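Local coordinates for uncharacterized protein (Bordetella bronchiseptica, PDB 4XG0) that probably phosphorylates acid sugars as a member of the DUF1537 kinase family, with a sugar-binding N-terminal domain and a nucleotide-binding C-terminal domain, at residues A[259-264]-A[354-359]; A[368-373]-A[393-398]; A[385-390]-A[399-404]. All blocks are in the same frame, centred on the assembly; numbering follows the deposited sequence.

Contact 1: residues A[259-264]-A[354-359]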
ATOM      1  N   VAL A 259       3.871 -13.803  -4.573  1.00 18.46           N
ATOM      2  CA  VAL A 259       5.262 -13.615  -4.238  1.00 15.31           C
ATOM      3  C   VAL A 259       5.829 -14.969  -3.865  1.00 19.27           C
ATOM      4  O   VAL A 259       5.250 -15.699  -3.054  1.00 22.98           O
ATOM      5  CB  VAL A 259       5.436 -12.619  -3.045  1.00 19.60           C
ATOM      6  CG1 VAL A 259       6.866 -12.648  -2.582  1.00 21.87           C
ATOM      7  CG2 VAL A 259       5.091 -11.235  -3.473  1.00 23.70           C
ATOM      8  N   LEU A 260       6.950 -15.333  -4.480  1.00 19.38           N
ATOM      9  CA  LEU A 260       7.630 -16.570  -4.174  1.00 16.80           C
ATOM     10  C   LEU A 260       8.763 -16.301  -3.177  1.00 19.29           C
ATOM     11  O   LEU A 260       9.617 -15.475  -3.438  1.00 18.51           O
ATOM     12  CB  LEU A 260       8.237 -17.140  -5.470  1.00 18.15           C
ATOM     13  CG  LEU A 260       8.967 -18.458  -5.305  1.00 26.10           C
ATOM     14  CD1 LEU A 260       8.030 -19.539  -4.773  1.00 21.01           C
ATOM     15  CD2 LEU A 260       9.563 -18.886  -6.642  1.00 23.87           C
ATOM     16  N   VAL A 261       8.766 -17.000  -2.043  1.00 20.90           N
ATOM     17  CA  VAL A 261       9.802 -16.864  -1.039  1.00 17.50           C
ATOM     18  C   VAL A 261      10.646 -18.141  -0.926  1.00 21.26           C
ATOM     19  O   VAL A 261      10.114 -19.228  -0.737  1.00 24.36           O
ATOM     20  CB  VAL A 261       9.178 -16.524   0.318  1.00 16.04           C
ATOM     21  CG1 VAL A 261      10.249 -16.317   1.370  1.00 18.83           C
ATOM     22  CG2 VAL A 261       8.274 -15.329   0.176  1.00 20.08           C
ATOM     23  N   VAL A 262      11.974 -17.998  -1.066  1.00 16.32           N
ATOM     24  CA  VAL A 262      12.861 -19.130  -1.090  1.00 16.58           C
ATOM     25  C   VAL A 262      13.773 -18.999   0.115  1.00 19.93           C
ATOM     26  O   VAL A 262      14.482 -17.986   0.280  1.00 21.38           O
ATOM     27  CB  VAL A 262      13.678 -19.182  -2.384  1.00 24.02           C
ATOM     28  CG1 VAL A 262      14.550 -20.395  -2.370  1.00 30.80           C
ATOM     29  CG2 VAL A 262      12.738 -19.202  -3.564  1.00 28.72           C
ATOM     30  N   VAL A 263      13.698 -19.998   0.980  1.00 24.70           N
ATOM     31  CA  VAL A 263      14.450 -20.000   2.227  1.00 19.61           C
ATOM     32  C   VAL A 263      15.383 -21.183   2.253  1.00 25.51           C
ATOM     33  O   VAL A 263      14.949 -22.316   2.431  1.00 26.31           O
ATOM     34  CB  VAL A 263      13.512 -20.090   3.453  1.00 20.80           C
ATOM     35  CG1 VAL A 263      14.298 -19.973   4.761  1.00 23.20           C
ATOM     36  CG2 VAL A 263      12.440 -19.039   3.352  1.00 26.74           C
ATOM     37  N   THR A 264      16.670 -20.906   2.087  1.00 28.44           N
ATOM     38  CA  THR A 264      17.688 -21.952   2.079  1.00 35.68           C
ATOM     39  C   THR A 264      18.520 -21.974   3.347  1.00 38.79           C
ATOM     40  O   THR A 264      19.267 -22.935   3.600  1.00 39.13           O
ATOM     41  CB  THR A 264      18.645 -21.765   0.885  1.00 30.40           C
ATOM     42  OG1 THR A 264      19.274 -20.486   0.986  1.00 34.43           O
ATOM     43  CG2 THR A 264      17.897 -21.834  -0.401  1.00 35.64           C
ATOM     44  N   GLY A 354       7.022 -11.373  -7.628  1.00 18.60           N
ATOM     45  CA  GLY A 354       8.392 -11.156  -7.202  1.00 14.03           C
ATOM     46  C   GLY A 354       8.924 -12.366  -6.449  1.00 15.15           C
ATOM     47  O   GLY A 354       8.193 -13.340  -6.210  1.00 17.19           O
ATOM     48  N   VAL A 355      10.200 -12.289  -6.089  0.52 17.17           N
ATOM     49  CA  VAL A 355      10.890 -13.315  -5.340  0.52 17.39           C
ATOM     50  C   VAL A 355      11.594 -12.697  -4.158  0.52 17.12           C
ATOM     51  O   VAL A 355      12.133 -11.592  -4.241  0.52 19.21           O
ATOM     52  CB  VAL A 355      11.941 -14.035  -6.200  0.52 21.50           C
ATOM     53  CG1 VAL A 355      12.623 -15.156  -5.384  0.52 18.05           C
ATOM     54  CG2 VAL A 355      11.302 -14.583  -7.408  0.52 29.86           C
ATOM     55  N   VAL A 356      11.563 -13.412  -3.041  1.00 18.68           N
ATOM     56  CA  VAL A 356      12.320 -13.054  -1.865  1.00 17.82           C
ATOM     57  C   VAL A 356      13.258 -14.234  -1.569  1.00 19.22           C
ATOM     58  O   VAL A 356      12.842 -15.404  -1.590  1.00 20.76           O
ATOM     59  CB  VAL A 356      11.388 -12.845  -0.634  1.00 18.95           C
ATOM     60  CG1 VAL A 356      12.199 -12.503   0.578  1.00 18.62           C
ATOM     61  CG2 VAL A 356      10.362 -11.781  -0.900  1.00 20.08           C
ATOM     62  N   ALA A 357      14.533 -13.962  -1.360  1.00 20.55           N
ATOM     63  CA  ALA A 357      15.482 -15.055  -1.157  1.00 23.03           C
ATOM     64  C   ALA A 357      16.342 -14.787   0.052  1.00 18.32           C
ATOM     65  O   ALA A 357      16.912 -13.701   0.224  1.00 21.71           O
ATOM     66  CB  ALA A 357      16.364 -15.271  -2.415  1.00 24.58           C
ATOM     67  N   THR A 358      16.422 -15.787   0.923  1.00 21.45           N
ATOM     68  CA  THR A 358      17.315 -15.742   2.065  1.00 21.84           C
ATOM     69  C   THR A 358      17.858 -17.158   2.358  1.00 27.07           C
ATOM     70  O   THR A 358      17.163 -18.141   2.136  1.00 25.79           O
ATOM     71  CB  THR A 358      16.585 -15.166   3.312  1.00 25.34           C
ATOM     72  OG1 THR A 358      17.530 -14.819   4.328  1.00 23.67           O
ATOM     73  CG2 THR A 358      15.625 -16.165   3.905  1.00 28.56           C
ATOM     74  N   GLY A 359      19.124 -17.289   2.746  1.00 25.79           N
ATOM     75  CA  GLY A 359      20.071 -16.194   2.766  1.00 29.85           C
ATOM     76  C   GLY A 359      20.857 -16.091   1.463  1.00 26.05           C
ATOM     77  O   GLY A 359      20.301 -16.316   0.374  1.00 25.69           O
TER
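V261 and V356 stand side by side and point the same way on two neighbouring parallel strands, V261 CG2 lying 4.1 Å from V356 CB. Strands 259-263 and 354-358 run through the interior of the mixed sheet of the nucleotide-binding C-terminal domain, an alpha/beta domain with helices packed on its two faces. The segment axes, 14° apart, are nearly parallel. V356 also reaches diagonally to V259: its CG2, on the branch beside its own backbone N, comes within 4.0 Å of V259 CG1, the two side chains crossing obliquely. V263 and T358 continue this face as another same-way pair, V263 CG1 to T358 CG2 4.1 Å. For T358 the hydroxyl is the branch opposite the backbone N (chi1 -166°), which leaves the methyl to meet V263 while OG1 bonds to the carbonyl O of K403 on the next strand. Helix 412-421 closes over this face, with L413 against V263 and V356. L260, V262 and V355 project from the other face toward helix 334-349, A343 taking both L260 and V262. Five main-chain N-H...O bonds join the strands, from L260 N to T264 N, none bent below 160°. At the C-terminal end of the pair, where G359, after a cis peptide, occupies the N-cap position of helix 360-369, T264 N donates to T358 O at 2.8 Å, and T264 OG1 adds a weak 3.4 Å bond to that same T358 O.

Contact 2: residues A[368-373]-A[393-398]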
ATOM      1  N   ALA A 368      21.249 -17.138 -10.207  1.00 25.63           N
ATOM      2  CA  ALA A 368      22.076 -17.849 -11.168  1.00 27.98           C
ATOM      3  C   ALA A 368      21.151 -18.642 -12.075  1.00 24.30           C
ATOM      4  O   ALA A 368      21.358 -18.687 -13.299  1.00 27.92           O
ATOM      5  CB  ALA A 368      23.053 -18.758 -10.477  1.00 28.77           C
ATOM      6  N   ALA A 369      20.122 -19.243 -11.481  1.00 26.35           N
ATOM      7  CA  ALA A 369      19.176 -20.079 -12.236  1.00 24.51           C
ATOM      8  C   ALA A 369      18.369 -19.280 -13.223  1.00 26.22           C
ATOM      9  O   ALA A 369      17.990 -19.779 -14.274  1.00 27.80           O
ATOM     10  CB  ALA A 369      18.265 -20.818 -11.330  1.00 26.89           C
ATOM     11  N   LEU A 370      18.081 -18.034 -12.873  1.00 24.56           N
ATOM     12  CA  LEU A 370      17.379 -17.126 -13.790  1.00 25.23           C
ATOM     13  C   LEU A 370      18.323 -16.340 -14.711  1.00 28.54           C
ATOM     14  O   LEU A 370      17.878 -15.533 -15.516  1.00 29.32           O
ATOM     15  CB  LEU A 370      16.504 -16.167 -13.002  1.00 22.41           C
ATOM     16  CG  LEU A 370      15.272 -16.763 -12.316  1.00 22.67           C
ATOM     17  CD1 LEU A 370      14.671 -15.764 -11.358  1.00 25.37           C
ATOM     18  CD2 LEU A 370      14.243 -17.130 -13.379  1.00 24.41           C
ATOM     19  N   GLN A 371      19.626 -16.588 -14.584  1.00 26.00           N
ATOM     20  CA  GLN A 371      20.640 -15.966 -15.440  1.00 28.74           C
ATOM     21  C   GLN A 371      20.623 -14.447 -15.290  1.00 26.27           C
ATOM     22  O   GLN A 371      20.935 -13.702 -16.222  1.00 31.39           O
ATOM     23  CB  GLN A 371      20.458 -16.411 -16.910  1.00 30.73           C
ATOM     24  CG  GLN A 371      20.282 -17.935 -17.052  1.00 37.32           C
ATOM     25  CD  GLN A 371      19.882 -18.372 -18.472  1.00 44.67           C
ATOM     26  OE1 GLN A 371      19.165 -17.654 -19.186  1.00 55.79           O
ATOM     27  NE2 GLN A 371      20.338 -19.554 -18.874  1.00 43.71           N
ATOM     28  N   ALA A 372      20.269 -13.994 -14.090  1.00 25.84           N
ATOM     29  CA  ALA A 372      20.306 -12.589 -13.774  1.00 25.75           C
ATOM     30  C   ALA A 372      21.723 -12.165 -13.457  1.00 29.13           C
ATOM     31  O   ALA A 372      22.448 -12.874 -12.733  1.00 32.90           O
ATOM     32  CB  ALA A 372      19.391 -12.282 -12.590  1.00 23.73           C
ATOM     33  N   SER A 373      22.114 -11.019 -13.996  1.00 30.44           N
ATOM     34  CA  SER A 373      23.455 -10.478 -13.761  1.00 39.52           C
ATOM     35  C   SER A 373      23.524  -9.757 -12.411  1.00 38.88           C
ATOM     36  O   SER A 373      24.560  -9.707 -11.742  1.00 42.45           O
ATOM     37  CB  SER A 373      23.813  -9.505 -14.873  1.00 42.50           C
ATOM     38  OG  SER A 373      22.852  -8.469 -14.971  1.00 45.97           O
ATOM     39  N   GLY A 393      18.921 -11.776 -18.175  1.00 28.37           N
ATOM     40  CA  GLY A 393      18.367 -13.104 -18.046  1.00 29.44           C
ATOM     41  C   GLY A 393      16.894 -13.184 -18.365  1.00 28.20           C
ATOM     42  O   GLY A 393      16.272 -12.223 -18.821  1.00 33.30           O
ATOM     43  N   GLN A 394      16.313 -14.322 -18.044  1.00 30.47           N
ATOM     44  CA  GLN A 394      14.979 -14.679 -18.511  1.00 29.82           C
ATOM     45  C   GLN A 394      13.821 -13.970 -17.783  1.00 37.41           C
ATOM     46  O   GLN A 394      12.681 -13.981 -18.242  1.00 32.92           O
ATOM     47  CB  GLN A 394      14.833 -16.198 -18.359  1.00 32.60           C
ATOM     48  CG  GLN A 394      16.079 -16.999 -18.835  1.00 46.29           C
ATOM     49  CD  GLN A 394      15.988 -18.482 -18.513  1.00 47.80           C
ATOM     50  OE1 GLN A 394      15.529 -19.278 -19.333  1.00 54.04           O
ATOM     51  NE2 GLN A 394      16.429 -18.860 -17.311  1.00 54.13           N
ATOM     52  N   ALA A 395      14.109 -13.376 -16.630  1.00 24.40           N
ATOM     53  CA  ALA A 395      13.079 -12.725 -15.815  1.00 18.75           C
ATOM     54  C   ALA A 395      13.474 -11.289 -15.503  1.00 19.47           C
ATOM     55  O   ALA A 395      13.150 -10.755 -14.419  1.00 21.98           O
ATOM     56  CB  ALA A 395      12.881 -13.487 -14.513  1.00 23.62           C
ATOM     57  N   ALA A 396      14.163 -10.648 -16.438  1.00 20.22           N
ATOM     58  CA  ALA A 396      14.513  -9.251 -16.250  1.00 23.36           C
ATOM     59  C   ALA A 396      13.281  -8.464 -15.885  1.00 24.03           C
ATOM     60  O   ALA A 396      12.223  -8.612 -16.513  1.00 22.05           O
ATOM     61  CB  ALA A 396      15.138  -8.677 -17.496  1.00 22.04           C
ATOM     62  N   GLY A 397      13.420  -7.607 -14.875  1.00 18.79           N
ATOM     63  CA  GLY A 397      12.327  -6.808 -14.399  1.00 18.99           C
ATOM     64  C   GLY A 397      11.596  -7.347 -13.195  1.00 18.68           C
ATOM     65  O   GLY A 397      10.866  -6.589 -12.540  1.00 20.18           O
ATOM     66  N   LEU A 398      11.784  -8.617 -12.869  1.00 18.50           N
ATOM     67  CA  LEU A 398      11.072  -9.199 -11.742  1.00 17.32           C
ATOM     68  C   LEU A 398      11.532  -8.563 -10.448  1.00 18.91           C
ATOM     69  O   LEU A 398      12.727  -8.537 -10.172  1.00 15.96           O
ATOM     70  CB  LEU A 398      11.296 -10.692 -11.662  1.00 16.97           C
ATOM     71  CG  LEU A 398      10.476 -11.459 -10.627  1.00 19.45           C
ATOM     72  CD1 LEU A 398       9.004 -11.545 -11.018  1.00 37.32           C
ATOM     73  CD2 LEU A 398      11.060 -12.809 -10.438  1.00 21.90           C
TER
HETATM   74  O   HOH W   1      16.515 -13.001 -15.077  1.00 21.56           O
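A369, in the last turn of helix 360-369, meets the other segment through its carbonyl: A369 O lies 3.5 Å from Q394 NE2. L370 follows and carries most of the contact from its side of the chain. Its carbonyl has two partners: Q394 N donates to L370 O over 3.2 Å, nearly in line with the carbonyl bond, and a water donates to L370 O at 2.9 Å. The same water accepts from A395 N, also at 2.9 Å, so one carbonyl oxygen ties down two successive peptide N-H groups, one directly and one through solvent. The side chain of L370 is buried, its CD2 meeting A395 CB at 4.1 Å, and A344 of helix 334-349 and L390 of strand 385-391 pack against it. Q371 has left the helix with positive phi (61°). Its CG lies on the side of the backbone N, opposite the carbonyl carbon (chi1 -48°), and the extended chain then crosses that of Q394. The two amide planes differ by 34°, and Q371 OE1 lies against Q394 where its chain meets the amide, 3.2 Å from Q394 CG. The backbones also run close together here, Q371 O lying 3.2 Å from G393 CA. Beyond Q371, A372 and S373 lead into the next strand, and S373 OG bonds to T391 OG1, which ties the start of that strand to the end of strand 385-391. The helix thus ends in a Schellman motif, docked at the surface on the loop of the hairpin 385-391/399-403.

Contact 3: residues A[385-390]-A[399-404]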
ATOM      1  N   VAL A 385      17.785  -5.335   3.895  1.00 28.18           N
ATOM      2  CA  VAL A 385      16.849  -6.149   3.144  1.00 23.91           C
ATOM      3  C   VAL A 385      16.424  -5.342   1.890  1.00 19.45           C
ATOM      4  O   VAL A 385      15.365  -4.687   1.844  1.00 20.14           O
ATOM      5  CB  VAL A 385      15.629  -6.502   4.011  1.00 24.16           C
ATOM      6  CG1 VAL A 385      14.699  -7.469   3.273  1.00 25.55           C
ATOM      7  CG2 VAL A 385      16.093  -7.150   5.353  1.00 24.75           C
ATOM      8  N   PRO A 386      17.282  -5.337   0.876  1.00 17.97           N
ATOM      9  CA  PRO A 386      17.009  -4.453  -0.273  1.00 18.79           C
ATOM     10  C   PRO A 386      15.965  -5.002  -1.218  1.00 17.64           C
ATOM     11  O   PRO A 386      15.785  -6.223  -1.310  1.00 18.42           O
ATOM     12  CB  PRO A 386      18.358  -4.410  -1.003  1.00 23.15           C
ATOM     13  CG  PRO A 386      19.044  -5.711  -0.605  1.00 26.26           C
ATOM     14  CD  PRO A 386      18.649  -5.895   0.841  1.00 25.03           C
ATOM     15  N   LEU A 387      15.333  -4.094  -1.959  1.00 20.40           N
ATOM     16  CA  LEU A 387      14.304  -4.407  -2.950  1.00 17.30           C
ATOM     17  C   LEU A 387      14.721  -3.767  -4.267  1.00 15.03           C
ATOM     18  O   LEU A 387      15.070  -2.567  -4.323  1.00 17.79           O
ATOM     19  CB  LEU A 387      12.950  -3.839  -2.532  1.00 18.75           C
ATOM     20  CG  LEU A 387      11.771  -3.894  -3.519  1.00 21.24           C
ATOM     21  CD1 LEU A 387      11.409  -5.301  -3.830  1.00 28.05           C
ATOM     22  CD2 LEU A 387      10.580  -3.178  -2.871  1.00 31.16           C
ATOM     23  N   GLY A 388      14.700  -4.577  -5.328  1.00 17.51           N
ATOM     24  CA  GLY A 388      15.086  -4.117  -6.647  1.00 17.99           C
ATOM     25  C   GLY A 388      14.383  -4.961  -7.686  1.00 21.04           C
ATOM     26  O   GLY A 388      13.427  -5.660  -7.378  1.00 19.78           O
ATOM     27  N   THR A 389      14.832  -4.838  -8.934  1.00 18.13           N
ATOM     28  CA  THR A 389      14.364  -5.692  -9.997  1.00 20.15           C
ATOM     29  C   THR A 389      15.539  -6.425 -10.666  1.00 15.09           C
ATOM     30  O   THR A 389      16.620  -5.874 -10.806  1.00 20.91           O
ATOM     31  CB  THR A 389      13.619  -4.881 -11.031  1.00 15.08           C
ATOM     32  OG1 THR A 389      14.419  -3.792 -11.506  1.00 19.64           O
ATOM     33  CG2 THR A 389      12.339  -4.310 -10.402  1.00 21.61           C
ATOM     34  N   LEU A 390      15.296  -7.647 -11.120  1.00 15.99           N
ATOM     35  CA  LEU A 390      16.347  -8.393 -11.800  1.00 19.12           C
ATOM     36  C   LEU A 390      16.811  -7.691 -13.059  1.00 16.39           C
ATOM     37  O   LEU A 390      16.022  -7.170 -13.860  1.00 19.41           O
ATOM     38  CB  LEU A 390      15.948  -9.827 -12.158  1.00 19.13           C
ATOM     39  CG  LEU A 390      15.611 -10.725 -10.973  1.00 18.08           C
ATOM     40  CD1 LEU A 390      15.142 -12.101 -11.407  1.00 22.02           C
ATOM     41  CD2 LEU A 390      16.799 -10.831 -10.037  1.00 23.26           C
ATOM     42  N   PRO A 399      10.587  -8.092  -9.632  1.00 16.95           N
ATOM     43  CA  PRO A 399      10.998  -7.610  -8.303  1.00 15.25           C
ATOM     44  C   PRO A 399      11.620  -8.708  -7.447  1.00 16.28           C
ATOM     45  O   PRO A 399      11.189  -9.868  -7.464  1.00 16.31           O
ATOM     46  CB  PRO A 399       9.700  -7.118  -7.697  1.00 16.36           C
ATOM     47  CG  PRO A 399       8.842  -6.705  -8.928  1.00 19.34           C
ATOM     48  CD  PRO A 399       9.153  -7.855  -9.880  1.00 18.29           C
ATOM     49  N   VAL A 400      12.673  -8.327  -6.731  1.00 16.03           N
ATOM     50  CA  VAL A 400      13.431  -9.254  -5.907  1.00 16.22           C
ATOM     51  C   VAL A 400      13.850  -8.562  -4.605  1.00 14.77           C
ATOM     52  O   VAL A 400      14.115  -7.353  -4.576  1.00 17.83           O
ATOM     53  CB  VAL A 400      14.710  -9.781  -6.659  1.00 21.76           C
ATOM     54  CG1 VAL A 400      15.556  -8.618  -7.181  1.00 20.43           C
ATOM     55  CG2 VAL A 400      15.522 -10.705  -5.788  1.00 24.98           C
ATOM     56  N   VAL A 401      13.874  -9.352  -3.535  1.00 17.71           N
ATOM     57  CA  VAL A 401      14.374  -8.948  -2.240  1.00 16.54           C
ATOM     58  C   VAL A 401      15.357 -10.009  -1.814  1.00 15.97           C
ATOM     59  O   VAL A 401      15.094 -11.206  -1.933  1.00 19.82           O
ATOM     60  CB  VAL A 401      13.235  -8.896  -1.184  1.00 19.79           C
ATOM     61  CG1 VAL A 401      13.787  -8.788   0.234  1.00 19.94           C
ATOM     62  CG2 VAL A 401      12.261  -7.768  -1.476  1.00 20.57           C
ATOM     63  N   THR A 402      16.502  -9.576  -1.321  1.00 19.77           N
ATOM     64  CA  THR A 402      17.468 -10.516  -0.818  1.00 21.63           C
ATOM     65  C   THR A 402      17.781 -10.182   0.649  1.00 17.66           C
ATOM     66  O   THR A 402      17.630  -9.037   1.121  1.00 22.22           O
ATOM     67  CB  THR A 402      18.739 -10.510  -1.694  1.00 29.52           C
ATOM     68  OG1 THR A 402      19.145  -9.154  -1.899  1.00 33.49           O
ATOM     69  CG2 THR A 402      18.443 -11.130  -3.054  1.00 26.39           C
ATOM     70  N   LYS A 403      18.223 -11.194   1.380  1.00 19.88           N
ATOM     71  CA  LYS A 403      18.465 -11.013   2.807  1.00 22.36           C
ATOM     72  C   LYS A 403      19.423 -12.066   3.307  1.00 24.38           C
ATOM     73  O   LYS A 403      19.339 -13.222   2.901  1.00 23.35           O
ATOM     74  CB  LYS A 403      17.148 -11.121   3.593  1.00 22.28           C
ATOM     75  CG  LYS A 403      17.263 -10.882   5.072  1.00 31.77           C
ATOM     76  CD  LYS A 403      15.926 -11.083   5.808  1.00 26.25           C
ATOM     77  CE  LYS A 403      15.578 -12.566   5.998  1.00 22.32           C
ATOM     78  NZ  LYS A 403      16.548 -13.253   6.935  1.00 22.25           N
ATOM     79  N   ALA A 404      20.314 -11.677   4.205  1.00 25.09           N
ATOM     80  CA  ALA A 404      21.173 -12.665   4.826  1.00 28.07           C
ATOM     81  C   ALA A 404      20.318 -13.539   5.753  1.00 22.42           C
ATOM     82  O   ALA A 404      19.316 -13.081   6.309  1.00 22.55           O
ATOM     83  CB  ALA A 404      22.284 -12.006   5.564  1.00 24.86           C
TER
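Strands 385-390 and 399-403 run antiparallel as a twisted beta hairpin, their segment axes at 137° and 4.4 Å apart at closest. The regular register centres on G388 and V400, a hydrogen-bonded pair: G388 N donates to V400 O at 2.9 Å, and V400 N donates to G388 O at 2.8 Å. Toward V385 the ladder loosens, T402 N reaching P386 O only through a weak 3.4 Å bond. On one face, L387 slants over V401, its CD1 meeting V401 CG2 at 3.5 Å, and helix 412-421 presents I420 to both. V401 turns its other methyl, opposite the backbone N (chi1 167°), to V385, where V385 CG1 and V401 CG1 are only 3.4 Å apart, closer than usual carbon contact. On the face carrying V400, L390 comes in at about a right angle, L390 CD2 3.8 Å from V400 CG1. V385 CG2 lies beside K403 CG, after which the lysine chain bends at chi3 and chi4, and its ammonium group bonds to Q273 OE1, to F407 O and, at 2.8 Å from K403 NZ, to A404 O.

All three contacts belong to the nucleotide-binding C-terminal domain. Contacts 1 and 3 lie in one mixed sheet with centres about 9 Å apart, and adjoin because strands 354-358 and 399-403 are neighbours: A357 N is 2.9 Å from V401 O, a probable hydrogen bond. Contact 2, at the surface, has its centre about 14 Å from that of contact 1 and about 13 Å from that of contact 3. Contact 1 closes before the others open, whereas the segments of contacts 2 and 3 alternate along the chain. Helix 360-369 follows directly on strand 354-358, so the parallel core, the helix end and the antiparallel hairpin form one continuous unit.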